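Local coordinates for E3 19 kDa protein (Human adenovirus E serotype 4, PDB 5IRO) that probably binds MHC class I heavy chains and retains them in the endoplasmic reticulum of the infected cell, keeping them from reaching the cell surface, at residues 11-16 and 72-77; 20-25 and 29-34. One frame throughout, in Å; residues are numbered along the deposited sequence.

Contact 1: 11-16 and 72-77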
loop_
_atom_site.group_PDB
_atom_site.type_symbol
_atom_site.label_atom_id
_atom_site.label_comp_id
_atom_site.label_asym_id
_atom_site.label_seq_id
_atom_site.Cartn_x
_atom_site.Cartn_y
_atom_site.Cartn_z
ATOM N N LEU D 11 18.651 -14.769 31.260
ATOM C CA LEU D 11 19.978 -14.855 31.867
ATOM C C LEU D 11 20.920 -15.586 30.933
ATOM O O LEU D 11 22.120 -15.678 31.197
ATOM C CB LEU D 11 19.956 -15.560 33.230
ATOM C CG LEU D 11 19.306 -16.922 33.487
ATOM C CD1 LEU D 11 20.060 -18.087 32.849
ATOM C CD2 LEU D 11 19.180 -17.145 34.987
ATOM N N THR D 12 20.374 -16.106 29.839
ATOM C CA THR D 12 21.174 -16.889 28.915
ATOM C C THR D 12 22.062 -15.938 28.136
ATOM O O THR D 12 21.613 -14.892 27.669
ATOM C CB THR D 12 20.277 -17.673 27.931
ATOM O OG1 THR D 12 19.527 -16.755 27.124
ATOM C CG2 THR D 12 19.312 -18.580 28.684
ATOM N N PHE D 13 23.330 -16.310 27.998
ATOM C CA PHE D 13 24.286 -15.482 27.285
ATOM C C PHE D 13 24.273 -15.854 25.805
ATOM O O PHE D 13 25.323 -15.925 25.165
ATOM C CB PHE D 13 25.689 -15.686 27.867
ATOM C CG PHE D 13 25.822 -15.262 29.311
ATOM C CD1 PHE D 13 24.979 -14.305 29.854
ATOM C CD2 PHE D 13 26.781 -15.842 30.130
ATOM C CE1 PHE D 13 25.097 -13.926 31.183
ATOM C CE2 PHE D 13 26.905 -15.469 31.459
ATOM C CZ PHE D 13 26.061 -14.508 31.985
ATOM N N ASN D 14 23.083 -16.099 25.264
ATOM C CA ASN D 14 22.976 -16.626 23.906
ATOM C C ASN D 14 22.607 -15.649 22.783
ATOM O O ASN D 14 22.975 -15.880 21.630
ATOM C CB ASN D 14 22.070 -17.860 23.876
ATOM C CG ASN D 14 22.709 -19.059 24.544
ATOM O OD1 ASN D 14 23.815 -18.968 25.079
ATOM N ND2 ASN D 14 22.014 -20.187 24.526
ATOM N N PRO D 15 21.887 -14.557 23.102
ATOM C CA PRO D 15 21.723 -13.600 22.004
ATOM C C PRO D 15 23.034 -12.912 21.608
ATOM O O PRO D 15 23.337 -11.798 22.037
ATOM C CB PRO D 15 20.715 -12.599 22.570
ATOM C CG PRO D 15 19.863 -13.439 23.464
ATOM C CD PRO D 15 20.827 -14.394 24.119
ATOM N N ASP D 16 23.803 -13.625 20.792
ATOM C CA ASP D 16 24.921 -13.082 20.043
ATOM C C ASP D 16 24.429 -13.203 18.619
ATOM O O ASP D 16 24.662 -12.338 17.774
ATOM C CB ASP D 16 26.184 -13.925 20.240
ATOM C CG ASP D 16 26.639 -14.613 18.956
ATOM O OD1 ASP D 16 27.547 -14.083 18.280
ATOM O OD2 ASP D 16 26.082 -15.680 18.618
ATOM N N PRO D 72 21.889 -7.950 29.893
ATOM C CA PRO D 72 22.211 -8.159 31.309
ATOM C C PRO D 72 22.729 -9.566 31.591
ATOM O O PRO D 72 22.267 -10.531 30.981
ATOM C CB PRO D 72 20.862 -7.946 32.002
ATOM C CG PRO D 72 19.851 -8.283 30.955
ATOM C CD PRO D 72 20.443 -7.769 29.679
ATOM N N GLY D 73 23.692 -9.667 32.501
ATOM C CA GLY D 73 24.333 -10.931 32.819
ATOM C C GLY D 73 23.714 -11.628 34.016
ATOM O O GLY D 73 22.697 -11.183 34.548
ATOM N N ALA D 74 24.330 -12.727 34.439
ATOM C CA ALA D 74 23.862 -13.467 35.605
ATOM C C ALA D 74 24.146 -12.695 36.890
ATOM O O ALA D 74 23.477 -12.896 37.904
ATOM C CB ALA D 74 24.525 -14.832 35.658
ATOM N N ASP D 75 25.141 -11.814 36.841
ATOM C CA ASP D 75 25.468 -10.946 37.969
ATOM C C ASP D 75 24.505 -9.767 38.084
ATOM O O ASP D 75 24.562 -8.997 39.043
ATOM C CB ASP D 75 26.907 -10.437 37.847
ATOM C CG ASP D 75 27.264 -10.015 36.433
ATOM O OD1 ASP D 75 26.407 -9.420 35.746
ATOM O OD2 ASP D 75 28.409 -10.280 36.010
ATOM N N GLY D 76 23.623 -9.629 37.100
ATOM C CA GLY D 76 22.645 -8.560 37.105
ATOM C C GLY D 76 23.189 -7.325 36.424
ATOM O O GLY D 76 22.519 -6.296 36.337
ATOM N N PHE D 77 24.417 -7.433 35.934
ATOM C CA PHE D 77 25.065 -6.314 35.273
ATOM C C PHE D 77 24.959 -6.460 33.761
ATOM O O PHE D 77 25.105 -7.557 33.219
ATOM C CB PHE D 77 26.526 -6.208 35.708
ATOM C CG PHE D 77 26.700 -5.953 37.177
ATOM C CD1 PHE D 77 26.313 -4.744 37.732
ATOM C CD2 PHE D 77 27.251 -6.920 38.003
ATOM C CE1 PHE D 77 26.472 -4.503 39.084
ATOM C CE2 PHE D 77 27.412 -6.687 39.356
ATOM C CZ PHE D 77 27.024 -5.476 39.897
#
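F13 of the irregular chain 11-16 reaches the outer bend of 72-77, where the backbone leaves strand 66-72 at P72 and reverses before strand 78-84. That bend is a type I beta turn from G73 to G76, closed by G76 N to G73 O at 3.1 Å, with G73 N also bonded to F77 O. D75 OD1 takes the backbone N of F77 at 2.8 Å, an Asx turn at the end of the reversal. Segment 11-16, neither strand nor helix, bends through an inverse gamma turn centred on P15; T12 OG1 bonds P9 O and L11 N bonds D8 OD1.

Between the segments the F13 ring does the touching, edge first. With CG anti to the carbonyl carbon (chi1 -63°), the ring extends to the turn and lays CE1 3.5 Å from G73 CA. Its CZ comes to 3.5 Å from A74 N, which lies near the ring plane, and to 4.0 Å from A74 CB. At G73, which has no side chain, the edge meets backbone; at A74 it meets both the backbone N and the methyl group.

The chemistry is van der Waals contact alone, one aromatic edge against a turn, which implies a modest surface association.

Contact 2: 20-25 and 29-34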
loop_
_atom_site.group_PDB
_atom_site.type_symbol
_atom_site.label_atom_id
_atom_site.label_comp_id
_atom_site.label_asym_id
_atom_site.label_seq_id
_atom_site.Cartn_x
_atom_site.Cartn_y
_atom_site.Cartn_z
ATOM N N LEU D 20 18.944 -11.638 11.187
ATOM C CA LEU D 20 18.651 -10.452 10.389
ATOM C C LEU D 20 18.271 -10.781 8.943
ATOM O O LEU D 20 18.804 -11.714 8.343
ATOM C CB LEU D 20 19.784 -9.415 10.455
ATOM C CG LEU D 20 21.203 -9.685 9.951
ATOM C CD1 LEU D 20 21.968 -8.371 9.909
ATOM C CD2 LEU D 20 21.939 -10.687 10.825
ATOM N N SER D 21 17.343 -10.000 8.400
ATOM C CA SER D 21 16.856 -10.188 7.039
ATOM C C SER D 21 17.005 -8.903 6.230
ATOM O O SER D 21 16.964 -7.802 6.782
ATOM C CB SER D 21 15.393 -10.638 7.045
ATOM O OG SER D 21 14.612 -9.814 7.892
ATOM N N PHE D 22 17.184 -9.048 4.921
ATOM C CA PHE D 22 17.340 -7.902 4.031
ATOM C C PHE D 22 16.238 -7.901 2.987
ATOM O O PHE D 22 15.802 -8.960 2.531
ATOM C CB PHE D 22 18.709 -7.919 3.350
ATOM C CG PHE D 22 19.858 -7.697 4.288
ATOM C CD1 PHE D 22 20.579 -6.518 4.240
ATOM C CD2 PHE D 22 20.214 -8.658 5.220
ATOM C CE1 PHE D 22 21.635 -6.304 5.097
ATOM C CE2 PHE D 22 21.267 -8.449 6.082
ATOM C CZ PHE D 22 21.979 -7.273 6.020
ATOM N N GLN D 23 15.780 -6.712 2.611
ATOM C CA GLN D 23 14.660 -6.621 1.684
ATOM C C GLN D 23 14.692 -5.331 0.866
ATOM O O GLN D 23 15.045 -4.268 1.382
ATOM C CB GLN D 23 13.343 -6.754 2.460
ATOM C CG GLN D 23 12.081 -6.781 1.613
ATOM C CD GLN D 23 10.841 -7.073 2.435
ATOM O OE1 GLN D 23 10.925 -7.625 3.532
ATOM N NE2 GLN D 23 9.679 -6.702 1.909
ATOM N N PRO D 24 14.332 -5.430 -0.422
ATOM C CA PRO D 24 14.237 -4.286 -1.336
ATOM C C PRO D 24 12.967 -3.468 -1.114
ATOM O O PRO D 24 11.874 -3.961 -1.381
ATOM C CB PRO D 24 14.188 -4.950 -2.717
ATOM C CG PRO D 24 13.664 -6.323 -2.464
ATOM C CD PRO D 24 14.213 -6.716 -1.133
ATOM N N ASP D 25 13.112 -2.236 -0.633
ATOM C CA ASP D 25 11.955 -1.372 -0.410
ATOM C C ASP D 25 12.181 0.028 -0.965
ATOM O O ASP D 25 12.728 0.871 -0.276
ATOM C CB ASP D 25 11.654 -1.263 1.091
ATOM C CG ASP D 25 10.748 -2.368 1.598
ATOM O OD1 ASP D 25 9.844 -2.064 2.406
ATOM O OD2 ASP D 25 10.950 -3.538 1.215
ATOM N N CYS D 29 18.432 -0.739 0.339
ATOM C CA CYS D 29 18.517 -2.000 1.046
ATOM C C CYS D 29 18.026 -1.905 2.495
ATOM O O CYS D 29 18.765 -1.483 3.393
ATOM C CB CYS D 29 19.943 -2.528 0.994
ATOM S SG CYS D 29 20.079 -4.258 1.433
ATOM N N ALA D 30 16.786 -2.343 2.711
ATOM C CA ALA D 30 16.172 -2.319 4.034
ATOM C C ALA D 30 16.698 -3.455 4.900
ATOM O O ALA D 30 16.587 -4.637 4.547
ATOM C CB ALA D 30 14.657 -2.401 3.917
ATOM N N VAL D 31 17.270 -3.068 6.037
ATOM C CA VAL D 31 17.854 -3.993 6.996
ATOM C C VAL D 31 16.906 -4.243 8.161
ATOM O O VAL D 31 16.305 -3.306 8.691
ATOM C CB VAL D 31 19.174 -3.427 7.563
ATOM C CG1 VAL D 31 19.820 -4.415 8.517
ATOM C CG2 VAL D 31 20.125 -3.058 6.436
ATOM N N LEU D 32 16.773 -5.505 8.555
ATOM C CA LEU D 32 15.913 -5.864 9.676
ATOM C C LEU D 32 16.645 -6.799 10.629
ATOM O O LEU D 32 16.716 -8.001 10.390
ATOM C CB LEU D 32 14.645 -6.549 9.174
ATOM C CG LEU D 32 13.627 -6.880 10.267
ATOM C CD1 LEU D 32 12.809 -5.652 10.638
ATOM C CD2 LEU D 32 12.737 -8.034 9.848
ATOM N N ILE D 33 17.166 -6.248 11.720
ATOM C CA ILE D 33 17.856 -7.045 12.727
ATOM C C ILE D 33 16.880 -7.544 13.786
ATOM O O ILE D 33 16.446 -6.779 14.652
ATOM C CB ILE D 33 18.973 -6.236 13.412
ATOM C CG1 ILE D 33 19.838 -5.536 12.360
ATOM C CG2 ILE D 33 19.825 -7.137 14.293
ATOM C CD1 ILE D 33 20.841 -4.557 12.938
ATOM N N LYS D 34 16.533 -8.825 13.712
ATOM C CA LYS D 34 15.588 -9.411 14.657
ATOM C C LYS D 34 16.273 -10.255 15.735
ATOM O O LYS D 34 16.876 -11.289 15.446
ATOM C CB LYS D 34 14.548 -10.254 13.920
ATOM C CG LYS D 34 13.457 -10.812 14.820
ATOM C CD LYS D 34 12.393 -11.526 14.007
ATOM C CE LYS D 34 11.232 -11.971 14.879
ATOM N NZ LYS D 34 10.225 -12.736 14.094
#
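S21 and Q23 pair with L32 and A30 in an antiparallel beta hairpin, strands 20-24 and 29-34, whose axes come within 4.7 Å of each other. Its two hydrogen-bonded pairs satisfy four backbone N-H groups and four carbonyls. S21 N gives to L32 O at 2.9 Å, the straightest of the set at 161°, and L32 N returns the bond to S21 O. Further along, Q23 N meets A30 O in the carbonyl plane, and A30 N goes back to Q23 O at 2.9 Å. The L32 and A30 carbonyls also receive CA-H contacts, from L20 and F22 respectively. On its other edge 29-34 is bonded by C29, V31 and I33 to W59, S57 and L55 of strand 54-59, making it the middle strand of the sheet.

L20, F22, V31 and I33 share one face with C29, whose sulfur forms the disulfide to C91. F22 and V31 lie side by side, F22 CE1 3.8 Å from V31 CG2. The opposite face carries S21, Q23, A30 and L32, with S21 OG against the L32 side chain. Q23, L32 and, from the loop, D25 pack on the chain of another protein.

C29 SG, swung anti to its own backbone N (chi1 -164°), reaches the F22 ring at its edge, 3.6 Å from CD1, a Cys sulfur-aromatic contact.

In the fold
Contact 1 and contact 2 lie on opposite sides of the chain's centre, their own centres about 26 Å apart. The chain runs from 11-16 through a short connection into strand 20-24, so the two adjoin in sequence, yet they do not otherwise touch. Contact 2 sits about 8 Å from the chain centre and belongs to the three-stranded sheet 20-24, 29-34, 54-59; contact 1, about 19 Å out, brings the N-terminal loop to the turn at the end of the other sheet, 43-45, 66-72, 78-84. Of the two, only contact 2 meets another protein of the assembly. The chain is one piece of a longer membrane protein.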